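Local atomic coordinates of nonstructural protein 2 (PDB entry 2GU0), a protein that probably takes part in rotavirus genome replication and packaging as a homooctamer that binds single-stranded RNA, hydrolyses nucleoside triphosphates and helps form viroplasms with NSP5. Residues Y20-C32 with D70-L82. Numbering follows the deposited sequence.
Sequences YPINKKAVQTMLC and DYESDQYTELVNL
Val27 lays its CG1 methyl over the centre of the Tyr71 ring, a CH-pi contact with the carbon 3.6 Å from the ring centroid and 6° off the normal. The branching of valine suits this place: CG1 stands anti to the backbone N (chi1 178°) above Tyr71, while CG2 turns to Tyr76, reaching its OH at 3.6 Å. Lys24 CB lies at the edge of the Tyr71 ring, in its plane, and from further along the helix Leu31 brings CD1 to 3.8 Å from Tyr71 OH. Phe61 also meets this ring, the two planes nearly perpendicular.

Tyr71 also covers Tyr76, though with its CB and not its ring: CB lies over the centre of one face, and Val80 CG2 over the opposite face, toward the rim. Within the N-terminal region of NSP2, two helix starts are thus brought together: Asn23 N-caps helix 24-32, its OD1 accepting from Ala26 N at 2.7 Å, Ser73 occupies the N-cap of helix 74-90, and Tyr71 lies in the type I turn Asp70-Ser73 leading into it.

Ile22 O lies obliquely to the Tyr76 ring, near CE2, and Ile22 CG2 packs on the hydroxyl. Tyrosine suits this site, its flat ring fitting between Tyr71 CB and Val80 while its OH is hydrogen-bonded to Cys6 O. Lysine's long aliphatic chain lets exposed Lys24 run extended past Glu72, its NZ still 5.5 Å from Glu72 OE1, so any attraction there is probably long-range. Where the strand ends the chains come close, Pro21 CA and Val80 CA 5.2 Å apart.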
loop_
_atom_site.group_PDB
_atom_site.type_symbol
_atom_site.label_atom_id
_atom_site.label_comp_id
_atom_site.label_asym_id
_atom_site.label_seq_id
_atom_site.Cartn_x
_atom_site.Cartn_y
_atom_site.Cartn_z
ATOM N N TYR A 20 19.913 -24.795 -24.577
ATOM C CA TYR A 20 18.890 -24.696 -23.543
ATOM C C TYR A 20 19.309 -23.805 -22.375
ATOM O O TYR A 20 20.488 -23.730 -22.020
ATOM C CB TYR A 20 18.539 -26.078 -22.998
ATOM C CG TYR A 20 18.143 -27.061 -24.064
ATOM C CD1 TYR A 20 19.102 -27.854 -24.698
ATOM C CD2 TYR A 20 16.814 -27.174 -24.474
ATOM C CE1 TYR A 20 18.746 -28.736 -25.716
ATOM C CE2 TYR A 20 16.450 -28.049 -25.493
ATOM C CZ TYR A 20 17.419 -28.825 -26.110
ATOM O OH TYR A 20 17.068 -29.675 -27.132
ATOM N N PRO A 21 18.335 -23.114 -21.767
ATOM C CA PRO A 21 18.532 -22.214 -20.627
ATOM C C PRO A 21 18.866 -23.020 -19.377
ATOM O O PRO A 21 18.399 -24.144 -19.224
ATOM C CB PRO A 21 17.167 -21.544 -20.480
ATOM C CG PRO A 21 16.573 -21.626 -21.816
ATOM C CD PRO A 21 16.962 -22.994 -22.282
ATOM N N ILE A 22 19.670 -22.463 -18.487
ATOM C CA ILE A 22 19.984 -23.148 -17.234
ATOM C C ILE A 22 19.268 -22.364 -16.125
ATOM O O ILE A 22 19.394 -21.144 -16.050
ATOM C CB ILE A 22 21.493 -23.164 -16.962
ATOM C CG1 ILE A 22 22.178 -24.135 -17.913
ATOM C CG2 ILE A 22 21.757 -23.602 -15.551
ATOM C CD1 ILE A 22 23.673 -24.239 -17.702
ATOM N N ASN A 23 18.513 -23.044 -15.268
ATOM C CA ASN A 23 17.796 -22.321 -14.227
ATOM C C ASN A 23 18.491 -22.312 -12.873
ATOM O O ASN A 23 19.405 -23.112 -12.625
ATOM C CB ASN A 23 16.355 -22.835 -14.101
ATOM C CG ASN A 23 16.269 -24.211 -13.503
ATOM O OD1 ASN A 23 16.522 -24.398 -12.316
ATOM N ND2 ASN A 23 15.908 -25.191 -14.321
ATOM N N LYS A 24 18.050 -21.394 -12.007
ATOM C CA LYS A 24 18.639 -21.231 -10.687
ATOM C C LYS A 24 18.509 -22.434 -9.784
ATOM O O LYS A 24 19.393 -22.696 -8.976
ATOM C CB LYS A 24 18.061 -20.007 -9.987
ATOM C CG LYS A 24 16.621 -20.144 -9.559
ATOM C CD LYS A 24 16.109 -18.841 -8.969
ATOM C CE LYS A 24 14.589 -18.888 -8.815
ATOM N NZ LYS A 24 14.019 -17.581 -8.383
ATOM N N LYS A 25 17.415 -23.173 -9.886
ATOM C CA LYS A 25 17.296 -24.347 -9.032
ATOM C C LYS A 25 18.351 -25.346 -9.475
ATOM O O LYS A 25 19.038 -25.938 -8.648
ATOM C CB LYS A 25 15.896 -24.956 -9.124
ATOM C CG LYS A 25 14.810 -23.981 -8.735
ATOM C CD LYS A 25 15.015 -23.434 -7.331
ATOM C CE LYS A 25 14.351 -24.315 -6.313
ATOM N NZ LYS A 25 12.881 -24.371 -6.590
ATOM N N ALA A 26 18.489 -25.523 -10.785
ATOM C CA ALA A 26 19.489 -26.439 -11.290
ATOM C C ALA A 26 20.805 -26.062 -10.610
ATOM O O ALA A 26 21.383 -26.855 -9.871
ATOM C CB ALA A 26 19.605 -26.302 -12.776
ATOM N N VAL A 27 21.253 -24.832 -10.838
ATOM C CA VAL A 27 22.487 -24.340 -10.239
ATOM C C VAL A 27 22.539 -24.594 -8.733
ATOM O O VAL A 27 23.522 -25.104 -8.226
ATOM C CB VAL A 27 22.656 -22.827 -10.501
ATOM C CG1 VAL A 27 23.923 -22.304 -9.829
ATOM C CG2 VAL A 27 22.713 -22.578 -11.993
ATOM N N GLN A 28 21.483 -24.243 -8.016
ATOM C CA GLN A 28 21.452 -24.448 -6.570
ATOM C C GLN A 28 21.723 -25.906 -6.224
ATOM O O GLN A 28 22.461 -26.210 -5.283
ATOM C CB GLN A 28 20.093 -24.006 -6.011
ATOM C CG GLN A 28 19.707 -24.611 -4.677
ATOM C CD GLN A 28 18.442 -23.983 -4.106
ATOM O OE1 GLN A 28 17.545 -23.586 -4.852
ATOM N NE2 GLN A 28 18.361 -23.903 -2.778
ATOM N N THR A 29 21.127 -26.798 -7.005
ATOM C CA THR A 29 21.273 -28.234 -6.822
ATOM C C THR A 29 22.688 -28.766 -7.089
ATOM O O THR A 29 23.228 -29.534 -6.296
ATOM C CB THR A 29 20.285 -28.972 -7.729
ATOM O OG1 THR A 29 18.960 -28.598 -7.360
ATOM C CG2 THR A 29 20.430 -30.468 -7.591
ATOM N N MET A 30 23.303 -28.362 -8.190
ATOM C CA MET A 30 24.625 -28.880 -8.460
ATOM C C MET A 30 25.648 -28.282 -7.524
ATOM O O MET A 30 26.735 -28.832 -7.370
ATOM C CB MET A 30 25.033 -28.641 -9.913
ATOM C CG MET A 30 25.747 -27.360 -10.164
ATOM S SD MET A 30 27.498 -27.413 -9.779
ATOM C CE MET A 30 27.996 -25.930 -10.628
ATOM N N LEU A 31 25.326 -27.160 -6.892
ATOM C CA LEU A 31 26.297 -26.580 -5.975
ATOM C C LEU A 31 26.319 -27.381 -4.682
ATOM O O LEU A 31 27.338 -27.404 -3.979
ATOM C CB LEU A 31 25.992 -25.108 -5.671
ATOM C CG LEU A 31 26.422 -24.049 -6.697
ATOM C CD1 LEU A 31 26.102 -22.659 -6.166
ATOM C CD2 LEU A 31 27.901 -24.181 -6.986
ATOM N N CYS A 32 25.216 -28.059 -4.375
ATOM C CA CYS A 32 25.166 -28.844 -3.154
ATOM C C CYS A 32 25.414 -30.334 -3.406
ATOM O O CYS A 32 25.749 -31.078 -2.486
ATOM C CB CYS A 32 23.819 -28.641 -2.431
ATOM S SG CYS A 32 22.452 -29.820 -2.819
ATOM N N ASP A 70 24.919 -13.503 -9.590
ATOM C CA ASP A 70 23.790 -13.639 -8.691
ATOM C C ASP A 70 22.709 -14.355 -9.504
ATOM O O ASP A 70 21.726 -13.764 -9.950
ATOM C CB ASP A 70 23.343 -12.256 -8.198
ATOM C CG ASP A 70 22.177 -12.331 -7.245
ATOM O OD1 ASP A 70 22.044 -13.376 -6.562
ATOM O OD2 ASP A 70 21.402 -11.348 -7.182
ATOM N N TYR A 71 22.928 -15.648 -9.701
ATOM C CA TYR A 71 22.044 -16.491 -10.487
ATOM C C TYR A 71 20.651 -16.614 -9.896
ATOM O O TYR A 71 19.735 -17.125 -10.553
ATOM C CB TYR A 71 22.683 -17.868 -10.639
ATOM C CG TYR A 71 22.809 -18.630 -9.339
ATOM C CD1 TYR A 71 21.755 -19.399 -8.866
ATOM C CD2 TYR A 71 23.955 -18.538 -8.561
ATOM C CE1 TYR A 71 21.833 -20.051 -7.657
ATOM C CE2 TYR A 71 24.044 -19.185 -7.346
ATOM C CZ TYR A 71 22.973 -19.938 -6.897
ATOM O OH TYR A 71 23.011 -20.554 -5.670
ATOM N N GLU A 72 20.492 -16.143 -8.660
ATOM C CA GLU A 72 19.195 -16.191 -7.988
ATOM C C GLU A 72 18.362 -15.039 -8.514
ATOM O O GLU A 72 17.144 -14.989 -8.323
ATOM C CB GLU A 72 19.365 -16.056 -6.477
ATOM C CG GLU A 72 20.190 -17.156 -5.846
ATOM C CD GLU A 72 19.424 -17.925 -4.781
ATOM O OE1 GLU A 72 18.172 -17.953 -4.854
ATOM O OE2 GLU A 72 20.078 -18.513 -3.884
ATOM N N SER A 73 19.044 -14.121 -9.193
ATOM C CA SER A 73 18.427 -12.937 -9.783
ATOM C C SER A 73 17.494 -13.189 -10.976
ATOM O O SER A 73 17.680 -14.124 -11.751
ATOM C CB SER A 73 19.516 -11.961 -10.210
ATOM O OG SER A 73 18.936 -10.860 -10.876
ATOM N N ASP A 74 16.484 -12.334 -11.111
ATOM C CA ASP A 74 15.527 -12.430 -12.209
ATOM C C ASP A 74 16.261 -12.049 -13.477
ATOM O O ASP A 74 15.760 -12.238 -14.579
ATOM C CB ASP A 74 14.384 -11.435 -12.019
ATOM C CG ASP A 74 13.108 -12.089 -11.563
ATOM O OD1 ASP A 74 12.764 -13.157 -12.114
ATOM O OD2 ASP A 74 12.440 -11.526 -10.665
ATOM N N GLN A 75 17.448 -11.484 -13.303
ATOM C CA GLN A 75 18.247 -11.028 -14.420
ATOM C C GLN A 75 19.030 -12.192 -15.034
ATOM O O GLN A 75 19.409 -12.143 -16.204
ATOM C CB GLN A 75 19.184 -9.921 -13.940
ATOM C CG GLN A 75 19.638 -8.996 -15.024
ATOM C CD GLN A 75 18.548 -8.066 -15.483
ATOM O OE1 GLN A 75 17.453 -8.497 -15.843
ATOM N NE2 GLN A 75 18.844 -6.775 -15.485
ATOM N N TYR A 76 19.262 -13.230 -14.229
ATOM C CA TYR A 76 19.966 -14.438 -14.666
ATOM C C TYR A 76 19.061 -15.204 -15.649
ATOM O O TYR A 76 19.524 -15.707 -16.678
ATOM C CB TYR A 76 20.297 -15.321 -13.452
ATOM C CG TYR A 76 20.938 -16.650 -13.799
ATOM C CD1 TYR A 76 22.293 -16.739 -14.154
ATOM C CD2 TYR A 76 20.177 -17.816 -13.806
ATOM C CE1 TYR A 76 22.867 -17.967 -14.509
ATOM C CE2 TYR A 76 20.734 -19.042 -14.158
ATOM C CZ TYR A 76 22.072 -19.114 -14.507
ATOM O OH TYR A 76 22.582 -20.339 -14.847
ATOM N N THR A 77 17.773 -15.275 -15.321
ATOM C CA THR A 77 16.791 -15.946 -16.157
ATOM C C THR A 77 16.790 -15.259 -17.512
ATOM O O THR A 77 16.804 -15.903 -18.560
ATOM C CB THR A 77 15.379 -15.808 -15.580
ATOM O OG1 THR A 77 15.395 -16.126 -14.189
ATOM C CG2 THR A 77 14.432 -16.734 -16.281
ATOM N N GLU A 78 16.765 -13.935 -17.466
ATOM C CA GLU A 78 16.758 -13.107 -18.663
ATOM C C GLU A 78 17.941 -13.420 -19.566
ATOM O O GLU A 78 17.770 -13.794 -20.718
ATOM C CB GLU A 78 16.805 -11.635 -18.265
ATOM C CG GLU A 78 15.599 -11.181 -17.489
ATOM C CD GLU A 78 14.417 -10.977 -18.387
ATOM O OE1 GLU A 78 14.459 -10.008 -19.183
ATOM O OE2 GLU A 78 13.463 -11.783 -18.307
ATOM N N LEU A 79 19.143 -13.253 -19.029
ATOM C CA LEU A 79 20.361 -13.501 -19.778
ATOM C C LEU A 79 20.384 -14.941 -20.288
ATOM O O LEU A 79 20.720 -15.208 -21.450
ATOM C CB LEU A 79 21.583 -13.244 -18.892
ATOM C CG LEU A 79 22.940 -13.528 -19.534
ATOM C CD1 LEU A 79 23.135 -12.593 -20.713
ATOM C CD2 LEU A 79 24.050 -13.358 -18.521
ATOM N N VAL A 80 20.023 -15.865 -19.411
ATOM C CA VAL A 80 20.022 -17.264 -19.762
ATOM C C VAL A 80 19.159 -17.518 -21.004
ATOM O O VAL A 80 19.549 -18.271 -21.912
ATOM C CB VAL A 80 19.566 -18.094 -18.527
ATOM C CG1 VAL A 80 18.698 -19.252 -18.926
ATOM C CG2 VAL A 80 20.789 -18.600 -17.786
ATOM N N ASN A 81 17.997 -16.876 -21.067
ATOM C CA ASN A 81 17.122 -17.073 -22.214
ATOM C C ASN A 81 17.580 -16.321 -23.452
ATOM O O ASN A 81 17.378 -16.769 -24.570
ATOM C CB ASN A 81 15.696 -16.703 -21.853
ATOM C CG ASN A 81 14.998 -17.812 -21.110
ATOM O OD1 ASN A 81 14.867 -17.775 -19.893
ATOM N ND2 ASN A 81 14.568 -18.829 -21.842
ATOM N N LEU A 82 18.204 -15.172 -23.248
ATOM C CA LEU A 82 18.711 -14.382 -24.352
ATOM C C LEU A 82 19.804 -15.204 -25.042
ATOM O O LEU A 82 19.843 -15.320 -26.264
ATOM C CB LEU A 82 19.289 -13.073 -23.821
ATOM C CG LEU A 82 19.940 -12.186 -24.873
ATOM C CD1 LEU A 82 18.878 -11.644 -25.809
ATOM C CD2 LEU A 82 20.680 -11.058 -24.184
#